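Local coordinates for protein D-aminopeptidase (Bacillus subtilis, PDB 1HI9) that removes the N-terminal residue from peptides containing D-amino acids by hydrolysis, using two zinc ions per subunit in the central chamber of a self-compartmentalizing homodecamer, at residues 7-12 with 26-31; 13-16 with 20-23; 32-37 with 188-193; 54-59 with 64-69. All blocks are in the same frame, centred on the assembly; numbering follows the deposited sequence.

Contact 1: 7-12 with 26-31; sequences VDMEGI and RNYERG. With ZN (zinc ion), chain G; ZN (zinc ion), chain F.
M9 and Y28 meet with their side chains crossing at about a right angle. The methionine points toward the first turn of helix 28-48, and its SD comes to 4.2 Å from CE1 of Y28. The sulfur lies 72° off the ring normal, an oblique Met-aromatic contact. Because CG of Y28 stands anti to the backbone N (chi1 178°), the ring swings out beside the helix to reach the sulfur, while its OH hydrogen-bonds to OD1 of N65. Beyond the sulfur the methionine chain bends (chi3 125°), and M9 CE settles 3.5 Å from G31 C. A glycine suits that spot, since with no side chain it lets the methyl come down on the helix backbone. The flexible, polarisable thioether, for its part, can fit both an aromatic ring and a bare peptide.

The residues flanking M9 turn to the metal site instead. D8 bridges the two zinc ions: its OD1 is 2.3 Å from the zinc ion that E10 OE1 also binds, at 2.3 Å, and its OD2 is 2.0 Å from the other. H60 completes the protein ligands of the first zinc ion, H104 and E133 those of the second. The type I turn from M9 to I12 carries E10 round to its metal, closed by the bond from I12 N to M9 O.

Water 1 also bridges the two metals. The carboxylate and water they share are consistent with two zinc ions acting together, and through M9, between D8 and E10 in sequence, the metal-ligand loop lies against helix 28-48.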
loop_
_atom_site.group_PDB
_atom_site.type_symbol
_atom_site.label_atom_id
_atom_site.label_comp_id
_atom_site.label_asym_id
_atom_site.label_seq_id
_atom_site.Cartn_x
_atom_site.Cartn_y
_atom_site.Cartn_z
ATOM N N VAL A 7 -17.660 12.695 29.285
ATOM C CA VAL A 7 -18.127 12.912 27.924
ATOM C C VAL A 7 -17.759 11.802 26.944
ATOM O O VAL A 7 -16.581 11.552 26.685
ATOM C CB VAL A 7 -17.586 14.244 27.349
ATOM C CG1 VAL A 7 -18.324 14.585 26.059
ATOM C CG2 VAL A 7 -17.743 15.359 28.370
ATOM N N ASP A 8 -18.784 11.148 26.401
ATOM C CA ASP A 8 -18.608 10.092 25.413
ATOM C C ASP A 8 -18.904 10.733 24.054
ATOM O O ASP A 8 -19.237 11.920 23.988
ATOM C CB ASP A 8 -19.589 8.946 25.682
ATOM C CG ASP A 8 -19.043 7.598 25.262
ATOM O OD1 ASP A 8 -17.976 7.552 24.620
ATOM O OD2 ASP A 8 -19.683 6.576 25.574
ATOM N N MET A 9 -18.802 9.961 22.976
ATOM C CA MET A 9 -19.041 10.516 21.635
ATOM C C MET A 9 -20.266 10.045 20.862
ATOM O O MET A 9 -20.907 10.847 20.191
ATOM C CB MET A 9 -17.831 10.260 20.740
ATOM C CG MET A 9 -16.999 11.482 20.459
ATOM S SD MET A 9 -15.798 11.167 19.191
ATOM C CE MET A 9 -16.181 12.439 18.039
ATOM N N GLU A 10 -20.568 8.750 20.922
ATOM C CA GLU A 10 -21.684 8.201 20.163
ATOM C C GLU A 10 -23.005 8.925 20.362
ATOM O O GLU A 10 -23.822 9.005 19.444
ATOM C CB GLU A 10 -21.870 6.717 20.474
ATOM C CG GLU A 10 -20.753 5.822 19.962
ATOM C CD GLU A 10 -19.536 5.811 20.869
ATOM O OE1 GLU A 10 -19.549 6.528 21.889
ATOM O OE2 GLU A 10 -18.570 5.079 20.565
ATOM N N GLY A 11 -23.211 9.452 21.558
ATOM C CA GLY A 11 -24.440 10.155 21.846
ATOM C C GLY A 11 -24.399 11.639 21.545
ATOM O O GLY A 11 -25.395 12.329 21.725
ATOM N N ILE A 12 -23.258 12.150 21.090
ATOM C CA ILE A 12 -23.160 13.567 20.772
ATOM C C ILE A 12 -24.170 13.895 19.686
ATOM O O ILE A 12 -24.495 13.057 18.830
ATOM C CB ILE A 12 -21.755 13.942 20.290
ATOM C CG1 ILE A 12 -20.768 13.786 21.439
ATOM C CG2 ILE A 12 -21.738 15.364 19.773
ATOM C CD1 ILE A 12 -21.091 14.626 22.652
ATOM N N ARG A 26 -13.093 9.421 8.026
ATOM C CA ARG A 26 -13.359 10.698 7.357
ATOM C C ARG A 26 -14.053 11.837 8.095
ATOM O O ARG A 26 -13.686 12.999 7.917
ATOM C CB ARG A 26 -14.100 10.416 6.035
ATOM C CG ARG A 26 -14.940 11.571 5.460
ATOM C CD ARG A 26 -15.519 11.158 4.097
ATOM N NE ARG A 26 -15.990 9.769 4.151
ATOM C CZ ARG A 26 -17.254 9.388 4.334
ATOM N NH1 ARG A 26 -18.215 10.297 4.467
ATOM N NH2 ARG A 26 -17.542 8.089 4.413
ATOM N N ASN A 27 -15.042 11.529 8.925
ATOM C CA ASN A 27 -15.741 12.606 9.614
ATOM C C ASN A 27 -15.364 12.819 11.058
ATOM O O ASN A 27 -16.025 13.576 11.776
ATOM C CB ASN A 27 -17.248 12.407 9.483
ATOM C CG ASN A 27 -17.710 12.530 8.047
ATOM O OD1 ASN A 27 -17.378 13.507 7.366
ATOM N ND2 ASN A 27 -18.480 11.546 7.574
ATOM N N TYR A 28 -14.283 12.171 11.482
ATOM C CA TYR A 28 -13.828 12.281 12.867
ATOM C C TYR A 28 -13.497 13.709 13.319
ATOM O O TYR A 28 -13.939 14.138 14.391
ATOM C CB TYR A 28 -12.609 11.385 13.098
ATOM C CG TYR A 28 -12.052 11.498 14.499
ATOM C CD1 TYR A 28 -12.783 11.045 15.603
ATOM C CD2 TYR A 28 -10.812 12.094 14.728
ATOM C CE1 TYR A 28 -12.287 11.187 16.898
ATOM C CE2 TYR A 28 -10.313 12.242 16.014
ATOM C CZ TYR A 28 -11.048 11.790 17.093
ATOM O OH TYR A 28 -10.553 11.942 18.366
ATOM N N GLU A 29 -12.720 14.436 12.516
ATOM C CA GLU A 29 -12.337 15.798 12.879
ATOM C C GLU A 29 -13.542 16.711 13.109
ATOM O O GLU A 29 -13.525 17.553 14.008
ATOM C CB GLU A 29 -11.392 16.397 11.825
ATOM C CG GLU A 29 -9.985 15.821 11.862
ATOM C CD GLU A 29 -9.000 16.605 11.005
ATOM O OE1 GLU A 29 -8.843 17.835 11.227
ATOM O OE2 GLU A 29 -8.375 15.989 10.111
ATOM N N ARG A 30 -14.591 16.543 12.307
ATOM C CA ARG A 30 -15.797 17.340 12.492
ATOM C C ARG A 30 -16.471 16.874 13.772
ATOM O O ARG A 30 -17.004 17.679 14.535
ATOM C CB ARG A 30 -16.764 17.146 11.329
ATOM C CG ARG A 30 -16.317 17.763 10.016
ATOM C CD ARG A 30 -17.151 17.205 8.870
ATOM N NE ARG A 30 -18.575 17.434 9.067
ATOM C CZ ARG A 30 -19.536 16.689 8.530
ATOM N NH1 ARG A 30 -19.229 15.653 7.761
ATOM N NH2 ARG A 30 -20.811 16.986 8.759
ATOM N N GLY A 31 -16.437 15.564 13.997
ATOM C CA GLY A 31 -17.043 14.993 15.183
ATOM C C GLY A 31 -16.483 15.528 16.487
ATOM O O GLY A 31 -17.245 15.920 17.365
HETATM ZN ZN ZN G . -17.720 5.864 23.101
HETATM ZN ZN ZN F . -19.678 4.594 25.208
HETATM O O HOH W 1 -17.887 3.747 24.510
#

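Contact 2: 13-16 with 20-23; sequences SGLP and FVDS
P16 and F20 make the tight end of this contact. The proline CD sits over one face of the phenyl ring, 4.0 Å from its centroid and 27° off the normal, displaced toward the rim near CE1. This is a CH-pi contact, for which proline is well suited: its CD is bonded to the ring nitrogen, so its C-H groups are somewhat polarised, and the rigid ring holds them in place. Beside it L15 closes in obliquely, with CD2 3.7 Å from F20 CD2 and its CB 4.1 Å from F20 CB. CG of F20 lies anti to its carbonyl carbon (chi1 -70°), which turns the phenyl back toward both residues.

All of this happens within the long loop that joins strand 2-7 to helix 28-48, the first connection of a beta-alpha-beta crossover leading on to parallel strand 53-58. L15 also rests on I34 of that helix, so the loop is packed down on the helix it precedes.

Packing is looser at V21, whose CG1 approaches L15 CD1 only to 4.2 Å. Here the loop faces the metal site: the nearest atom of the V21 side chain is about 6 Å from a zinc ion, and the backbone O of V21 hydrogen-bonds to NE2 of the ligand H60. Past it the chain becomes partly exposed, and S23 packs on R26 of a neighbouring subunit.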
loop_
_atom_site.group_PDB
_atom_site.type_symbol
_atom_site.label_atom_id
_atom_site.label_comp_id
_atom_site.label_asym_id
_atom_site.label_seq_id
_atom_site.Cartn_x
_atom_site.Cartn_y
_atom_site.Cartn_z
ATOM N N SER A 13 -24.661 15.124 19.715
ATOM C CA SER A 13 -25.671 15.526 18.751
ATOM C C SER A 13 -25.152 15.614 17.326
ATOM O O SER A 13 -23.988 15.921 17.104
ATOM C CB SER A 13 -26.282 16.855 19.171
ATOM O OG SER A 13 -25.278 17.823 19.322
ATOM N N GLY A 14 -26.027 15.316 16.371
ATOM C CA GLY A 14 -25.660 15.376 14.970
ATOM C C GLY A 14 -24.883 14.188 14.424
ATOM O O GLY A 14 -24.845 13.988 13.210
ATOM N N LEU A 15 -24.269 13.394 15.294
ATOM C CA LEU A 15 -23.481 12.247 14.842
ATOM C C LEU A 15 -24.342 10.990 14.597
ATOM O O LEU A 15 -24.906 10.421 15.521
ATOM C CB LEU A 15 -22.372 11.949 15.862
ATOM C CG LEU A 15 -21.655 13.179 16.442
ATOM C CD1 LEU A 15 -20.432 12.735 17.244
ATOM C CD2 LEU A 15 -21.242 14.130 15.322
ATOM N N PRO A 16 -24.445 10.550 13.337
ATOM C CA PRO A 16 -25.240 9.372 12.980
ATOM C C PRO A 16 -24.523 8.032 12.974
ATOM O O PRO A 16 -25.128 7.004 13.278
ATOM C CB PRO A 16 -25.749 9.721 11.595
ATOM C CG PRO A 16 -24.557 10.412 11.006
ATOM C CD PRO A 16 -24.100 11.329 12.136
ATOM N N PHE A 20 -17.950 9.476 12.314
ATOM C CA PHE A 20 -17.791 10.675 13.122
ATOM C C PHE A 20 -17.105 10.405 14.476
ATOM O O PHE A 20 -16.705 11.344 15.156
ATOM C CB PHE A 20 -19.152 11.332 13.411
ATOM C CG PHE A 20 -19.813 11.961 12.215
ATOM C CD1 PHE A 20 -20.450 11.176 11.266
ATOM C CD2 PHE A 20 -19.804 13.346 12.044
ATOM C CE1 PHE A 20 -21.069 11.747 10.167
ATOM C CE2 PHE A 20 -20.424 13.929 10.941
ATOM C CZ PHE A 20 -21.056 13.124 10.004
ATOM N N VAL A 21 -16.972 9.145 14.881
ATOM C CA VAL A 21 -16.364 8.849 16.182
ATOM C C VAL A 21 -15.101 8.002 16.124
ATOM O O VAL A 21 -14.417 7.839 17.123
ATOM C CB VAL A 21 -17.370 8.131 17.122
ATOM C CG1 VAL A 21 -18.700 8.860 17.102
ATOM C CG2 VAL A 21 -17.545 6.683 16.698
ATOM N N ASP A 22 -14.795 7.455 14.960
ATOM C CA ASP A 22 -13.610 6.620 14.808
ATOM C C ASP A 22 -12.468 7.533 14.354
ATOM O O ASP A 22 -12.522 8.064 13.248
ATOM C CB ASP A 22 -13.892 5.548 13.756
ATOM C CG ASP A 22 -12.816 4.492 13.686
ATOM O OD1 ASP A 22 -11.618 4.858 13.632
ATOM O OD2 ASP A 22 -13.179 3.294 13.666
ATOM N N SER A 23 -11.449 7.718 15.198
ATOM C CA SER A 23 -10.326 8.594 14.855
ATOM C C SER A 23 -9.712 8.293 13.489
ATOM O O SER A 23 -9.093 9.162 12.871
ATOM C CB SER A 23 -9.238 8.542 15.940
ATOM O OG SER A 23 -8.787 7.215 16.174
#

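Contact 3: 32-37 with 188-193; sequences RLIMTE and AKRGRL
R190 reaches out from helix 187-203 to touch I34 and E37 on helix 28-48, linking two helices of the alpha/beta fold that are distant in sequence. It has the most surface buried here and makes both contacts. Its CG stands between the backbone N and the carbonyl carbon (chi1 85°), and a bend at chi2 then directs the guanidinium at the other helix. There NH2 lies 3.7 Å from the backbone C of E37, which sits at the edge of the guanidinium, near its plane, and 3.9 Å from E37 CB. I34 contributes its O, 3.8 Å from the same NH2, and its CG2 at 4.5 Å, so NH2 lies beside the helix backbone at distances too long for a hydrogen bond. A long arginine suits this place because its arm spans the gap between helices whose backbones stay apart.

The carboxylate of E37 could probably add only a weak attraction, with its OE1 5.1 Å from R190 NH2. The charge is matched instead by E38, next in sequence, whose OE1 forms a salt bridge with R190 NH1.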
loop_
_atom_site.group_PDB
_atom_site.type_symbol
_atom_site.label_atom_id
_atom_site.label_comp_id
_atom_site.label_asym_id
_atom_site.label_seq_id
_atom_site.Cartn_x
_atom_site.Cartn_y
_atom_site.Cartn_z
ATOM N N ARG A 32 -15.160 15.551 16.624
ATOM C CA ARG A 32 -14.567 16.027 17.868
ATOM C C ARG A 32 -14.766 17.523 18.057
ATOM O O ARG A 32 -14.726 18.025 19.179
ATOM C CB ARG A 32 -13.085 15.662 17.938
ATOM C CG ARG A 32 -12.194 16.357 16.950
ATOM C CD ARG A 32 -10.766 15.851 17.095
ATOM N NE ARG A 32 -9.867 16.543 16.177
ATOM C CZ ARG A 32 -8.598 16.210 15.967
ATOM N NH1 ARG A 32 -8.058 15.176 16.613
ATOM N NH2 ARG A 32 -7.876 16.917 15.103
ATOM N N LEU A 33 -15.006 18.227 16.957
ATOM C CA LEU A 33 -15.241 19.655 17.032
ATOM C C LEU A 33 -16.623 19.837 17.653
ATOM O O LEU A 33 -16.803 20.587 18.616
ATOM C CB LEU A 33 -15.207 20.274 15.636
ATOM C CG LEU A 33 -14.729 21.732 15.551
ATOM C CD1 LEU A 33 -14.935 22.231 14.132
ATOM C CD2 LEU A 33 -15.480 22.614 16.531
ATOM N N ILE A 34 -17.602 19.130 17.104
ATOM C CA ILE A 34 -18.967 19.203 17.615
ATOM C C ILE A 34 -19.006 18.733 19.075
ATOM O O ILE A 34 -19.681 19.332 19.913
ATOM C CB ILE A 34 -19.902 18.340 16.743
ATOM C CG1 ILE A 34 -19.908 18.905 15.321
ATOM C CG2 ILE A 34 -21.316 18.307 17.335
ATOM C CD1 ILE A 34 -20.519 17.989 14.281
ATOM N N MET A 35 -18.265 17.667 19.369
ATOM C CA MET A 35 -18.194 17.113 20.718
ATOM C C MET A 35 -17.669 18.133 21.725
ATOM O O MET A 35 -18.213 18.282 22.814
ATOM C CB MET A 35 -17.280 15.888 20.735
ATOM C CG MET A 35 -17.060 15.291 22.121
ATOM S SD MET A 35 -15.854 13.968 22.084
ATOM C CE MET A 35 -16.075 13.209 23.658
ATOM N N THR A 36 -16.589 18.817 21.360
ATOM C CA THR A 36 -16.004 19.814 22.237
ATOM C C THR A 36 -16.994 20.949 22.472
ATOM O O THR A 36 -17.182 21.397 23.603
ATOM C CB THR A 36 -14.705 20.369 21.641
ATOM O OG1 THR A 36 -13.762 19.302 21.508
ATOM C CG2 THR A 36 -14.114 21.451 22.542
ATOM N N GLU A 37 -17.648 21.399 21.410
ATOM C CA GLU A 37 -18.609 22.477 21.552
ATOM C C GLU A 37 -19.818 22.064 22.371
ATOM O O GLU A 37 -20.335 22.864 23.151
ATOM C CB GLU A 37 -19.019 22.988 20.177
ATOM C CG GLU A 37 -17.850 23.653 19.473
ATOM C CD GLU A 37 -18.217 24.243 18.141
ATOM O OE1 GLU A 37 -18.774 23.505 17.294
ATOM O OE2 GLU A 37 -17.943 25.445 17.942
ATOM N N ALA A 188 -27.190 24.445 17.138
ATOM C CA ALA A 188 -27.634 25.543 17.988
ATOM C C ALA A 188 -28.846 25.144 18.822
ATOM O O ALA A 188 -28.968 25.548 19.973
ATOM C CB ALA A 188 -27.972 26.760 17.127
ATOM N N LYS A 189 -29.734 24.350 18.227
ATOM C CA LYS A 189 -30.952 23.902 18.893
ATOM C C LYS A 189 -30.615 22.974 20.058
ATOM O O LYS A 189 -31.193 23.073 21.137
ATOM C CB LYS A 189 -31.852 23.175 17.894
ATOM C CG LYS A 189 -33.302 23.631 17.889
ATOM C CD LYS A 189 -34.101 22.857 16.859
ATOM C CE LYS A 189 -35.540 23.331 16.784
ATOM N NZ LYS A 189 -35.625 24.750 16.342
ATOM N N ARG A 190 -29.679 22.067 19.826
ATOM C CA ARG A 190 -29.256 21.130 20.849
ATOM C C ARG A 190 -28.597 21.917 21.981
ATOM O O ARG A 190 -28.668 21.536 23.152
ATOM C CB ARG A 190 -28.234 20.164 20.267
ATOM C CG ARG A 190 -26.836 20.749 20.310
ATOM C CD ARG A 190 -25.988 20.375 19.122
ATOM N NE ARG A 190 -24.693 21.071 19.124
ATOM C CZ ARG A 190 -23.807 21.038 20.123
ATOM N NH1 ARG A 190 -24.066 20.351 21.228
ATOM N NH2 ARG A 190 -22.641 21.664 19.995
ATOM N N GLY A 191 -27.936 23.009 21.605
ATOM C CA GLY A 191 -27.254 23.853 22.568
ATOM C C GLY A 191 -28.209 24.417 23.594
ATOM O O GLY A 191 -27.922 24.414 24.792
ATOM N N ARG A 192 -29.347 24.914 23.124
ATOM C CA ARG A 192 -30.345 25.467 24.027
ATOM C C ARG A 192 -30.835 24.353 24.935
ATOM O O ARG A 192 -30.859 24.502 26.157
ATOM C CB ARG A 192 -31.523 26.037 23.243
ATOM C CG ARG A 192 -31.157 27.133 22.273
ATOM C CD ARG A 192 -32.420 27.574 21.554
ATOM N NE ARG A 192 -32.077 28.204 20.305
ATOM C CZ ARG A 192 -32.465 27.903 19.068
ATOM N NH1 ARG A 192 -33.291 26.909 18.759
ATOM N NH2 ARG A 192 -31.965 28.656 18.109
ATOM N N LEU A 193 -31.216 23.232 24.327
ATOM C CA LEU A 193 -31.696 22.087 25.080
ATOM C C LEU A 193 -30.722 21.736 26.199
ATOM O O LEU A 193 -31.116 21.601 27.359
ATOM C CB LEU A 193 -31.885 20.883 24.158
ATOM C CG LEU A 193 -32.382 19.603 24.859
ATOM C CD1 LEU A 193 -33.705 19.890 25.574
ATOM C CD2 LEU A 193 -32.559 18.484 23.845
#

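Contact 4: 54-59 with 64-69; sequences VLVNDS and NNLMVE
D58, the last residue of strand 53-58, points at N65 and L66 and holds the loop that follows. Its CB lies 4.1 Å from L66 CD1, the apolar start of the side chain. CG stands anti to the backbone N (chi1 -168°), carrying the carboxylate out to the loop. OD1 takes a hydrogen bond from N65 ND2 at 2.9 Å on its syn side, 18° out of the carboxylate plane; the amide plane is turned 48° from that of the carboxylate. OD2 gathers more: L66 N donates to it at 2.7 Å, nearly in line with the C-O bond, and N65 N at 2.8 Å in a weak, bent bond. Water 2 adds a third donor to OD2, at 2.9 Å, and also donates to L66 O.

Aspartate suits this place because two consecutive backbone N-H groups and an amide can share one short carboxylate, and these donors probably help to stabilise the buried charge. Asparagine suits position 65 because its two ends do different work: ND2 also donates to H60 O, beside the zinc site, while OD1 is held by Y28.

On the apolar side of the carboxylate, V56 CG1 meets L66 CD1 at 3.7 Å. V56 also packs on V7 of strand 2-7 and I43 of helix 28-48, while L66 touches M35 of that helix and L77 of strand 76-80, so the leucine ties the loop to helix and sheet alike.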
loop_
_atom_site.group_PDB
_atom_site.type_symbol
_atom_site.label_atom_id
_atom_site.label_comp_id
_atom_site.label_asym_id
_atom_site.label_seq_id
_atom_site.Cartn_x
_atom_site.Cartn_y
_atom_site.Cartn_z
ATOM N N VAL A 54 -15.379 22.529 37.364
ATOM C CA VAL A 54 -15.955 21.575 36.427
ATOM C C VAL A 54 -14.838 20.713 35.855
ATOM O O VAL A 54 -14.017 21.188 35.072
ATOM C CB VAL A 54 -16.676 22.273 35.265
ATOM C CG1 VAL A 54 -17.309 21.234 34.358
ATOM C CG2 VAL A 54 -17.730 23.220 35.801
ATOM N N LEU A 55 -14.808 19.448 36.273
ATOM C CA LEU A 55 -13.807 18.496 35.812
ATOM C C LEU A 55 -14.399 17.751 34.625
ATOM O O LEU A 55 -15.448 17.109 34.751
ATOM C CB LEU A 55 -13.472 17.489 36.916
ATOM C CG LEU A 55 -12.018 17.040 37.052
ATOM C CD1 LEU A 55 -11.975 15.717 37.782
ATOM C CD2 LEU A 55 -11.376 16.909 35.689
ATOM N N VAL A 56 -13.725 17.832 33.481
ATOM C CA VAL A 56 -14.192 17.181 32.263
ATOM C C VAL A 56 -13.288 16.017 31.878
ATOM O O VAL A 56 -12.111 16.205 31.566
ATOM C CB VAL A 56 -14.257 18.184 31.087
ATOM C CG1 VAL A 56 -14.915 17.528 29.870
ATOM C CG2 VAL A 56 -15.033 19.425 31.514
ATOM N N ASN A 57 -13.856 14.812 31.902
ATOM C CA ASN A 57 -13.131 13.588 31.575
ATOM C C ASN A 57 -13.555 13.045 30.208
ATOM O O ASN A 57 -14.711 12.654 30.011
ATOM C CB ASN A 57 -13.396 12.523 32.645
ATOM C CG ASN A 57 -12.582 11.258 32.432
ATOM O OD1 ASN A 57 -13.036 10.151 32.726
ATOM N ND2 ASN A 57 -11.374 11.416 31.931
ATOM N N ASP A 58 -12.619 13.028 29.266
ATOM C CA ASP A 58 -12.885 12.513 27.928
ATOM C C ASP A 58 -13.069 11.022 28.142
ATOM O O ASP A 58 -12.134 10.339 28.576
ATOM C CB ASP A 58 -11.677 12.768 27.020
ATOM C CG ASP A 58 -11.982 12.534 25.556
ATOM O OD1 ASP A 58 -12.668 11.534 25.246
ATOM O OD2 ASP A 58 -11.519 13.339 24.715
ATOM N N SER A 59 -14.260 10.511 27.835
ATOM C CA SER A 59 -14.552 9.090 28.060
ATOM C C SER A 59 -14.769 8.237 26.824
ATOM O O SER A 59 -15.412 7.197 26.906
ATOM C CB SER A 59 -15.781 8.963 28.961
ATOM O OG SER A 59 -15.612 9.722 30.137
ATOM N N ASN A 64 -8.819 11.106 23.676
ATOM C CA ASN A 64 -8.012 12.251 23.281
ATOM C C ASN A 64 -8.785 12.989 22.180
ATOM O O ASN A 64 -8.205 13.561 21.245
ATOM C CB ASN A 64 -6.632 11.796 22.773
ATOM C CG ASN A 64 -6.723 10.753 21.668
ATOM O OD1 ASN A 64 -7.795 10.524 21.090
ATOM N ND2 ASN A 64 -5.590 10.126 21.353
ATOM N N ASN A 65 -10.108 12.976 22.330
ATOM C CA ASN A 65 -11.040 13.579 21.375
ATOM C C ASN A 65 -11.355 15.046 21.661
ATOM O O ASN A 65 -11.296 15.890 20.766
ATOM C CB ASN A 65 -12.349 12.786 21.374
ATOM C CG ASN A 65 -12.121 11.297 21.375
ATOM O OD1 ASN A 65 -11.684 10.736 20.377
ATOM N ND2 ASN A 65 -12.399 10.644 22.510
ATOM N N LEU A 66 -11.721 15.347 22.902
ATOM C CA LEU A 66 -12.017 16.727 23.261
ATOM C C LEU A 66 -10.781 17.561 22.939
ATOM O O LEU A 66 -9.660 17.172 23.268
ATOM C CB LEU A 66 -12.362 16.828 24.745
ATOM C CG LEU A 66 -13.713 16.214 25.114
ATOM C CD1 LEU A 66 -13.885 16.216 26.619
ATOM C CD2 LEU A 66 -14.829 16.990 24.437
ATOM N N MET A 67 -10.985 18.700 22.289
ATOM C CA MET A 67 -9.863 19.552 21.898
ATOM C C MET A 67 -9.506 20.539 22.992
ATOM O O MET A 67 -10.253 21.475 23.273
ATOM C CB MET A 67 -10.193 20.273 20.593
ATOM C CG MET A 67 -10.664 19.317 19.516
ATOM S SD MET A 67 -10.697 20.014 17.888
ATOM C CE MET A 67 -12.225 20.920 17.885
ATOM N N VAL A 68 -8.348 20.325 23.604
ATOM C CA VAL A 68 -7.905 21.166 24.706
ATOM C C VAL A 68 -7.817 22.653 24.350
ATOM O O VAL A 68 -8.041 23.505 25.202
ATOM C CB VAL A 68 -6.549 20.664 25.258
ATOM C CG1 VAL A 68 -5.453 20.882 24.228
ATOM C CG2 VAL A 68 -6.231 21.373 26.562
ATOM N N GLU A 69 -7.517 22.956 23.090
ATOM C CA GLU A 69 -7.410 24.343 22.662
ATOM C C GLU A 69 -8.757 25.025 22.404
ATOM O O GLU A 69 -8.811 26.239 22.184
ATOM C CB GLU A 69 -6.523 24.456 21.409
ATOM C CG GLU A 69 -6.975 23.617 20.217
ATOM C CD GLU A 69 -6.402 22.206 20.220
ATOM O OE1 GLU A 69 -5.395 21.963 19.505
ATOM O OE2 GLU A 69 -6.954 21.341 20.939
HETATM O O HOH W 2 -9.140 15.015 25.124
#

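Along the chain contact 1 spans residues 7-31 and encloses contact 2, their centres about 3 Å apart; contact 3 opens next, at 32, and its long span to 193 encloses contact 4. Helix 28-48 is common to contacts 1 and 3, whose centres lie about 11 Å apart, and follows strand 2-7 and its loop in a beta-alpha-beta unit ending in strand 53-58, where contact 4 begins. Contacts 2 and 4 do not touch, their centres about 16 Å apart. T36 OG1 bonding to M67 N joins contacts 3 and 4, and V7 O to S59 N joins 1 and 4. Loops from neighbouring parallel strands thus meet at the two-zinc site, backed by one helix.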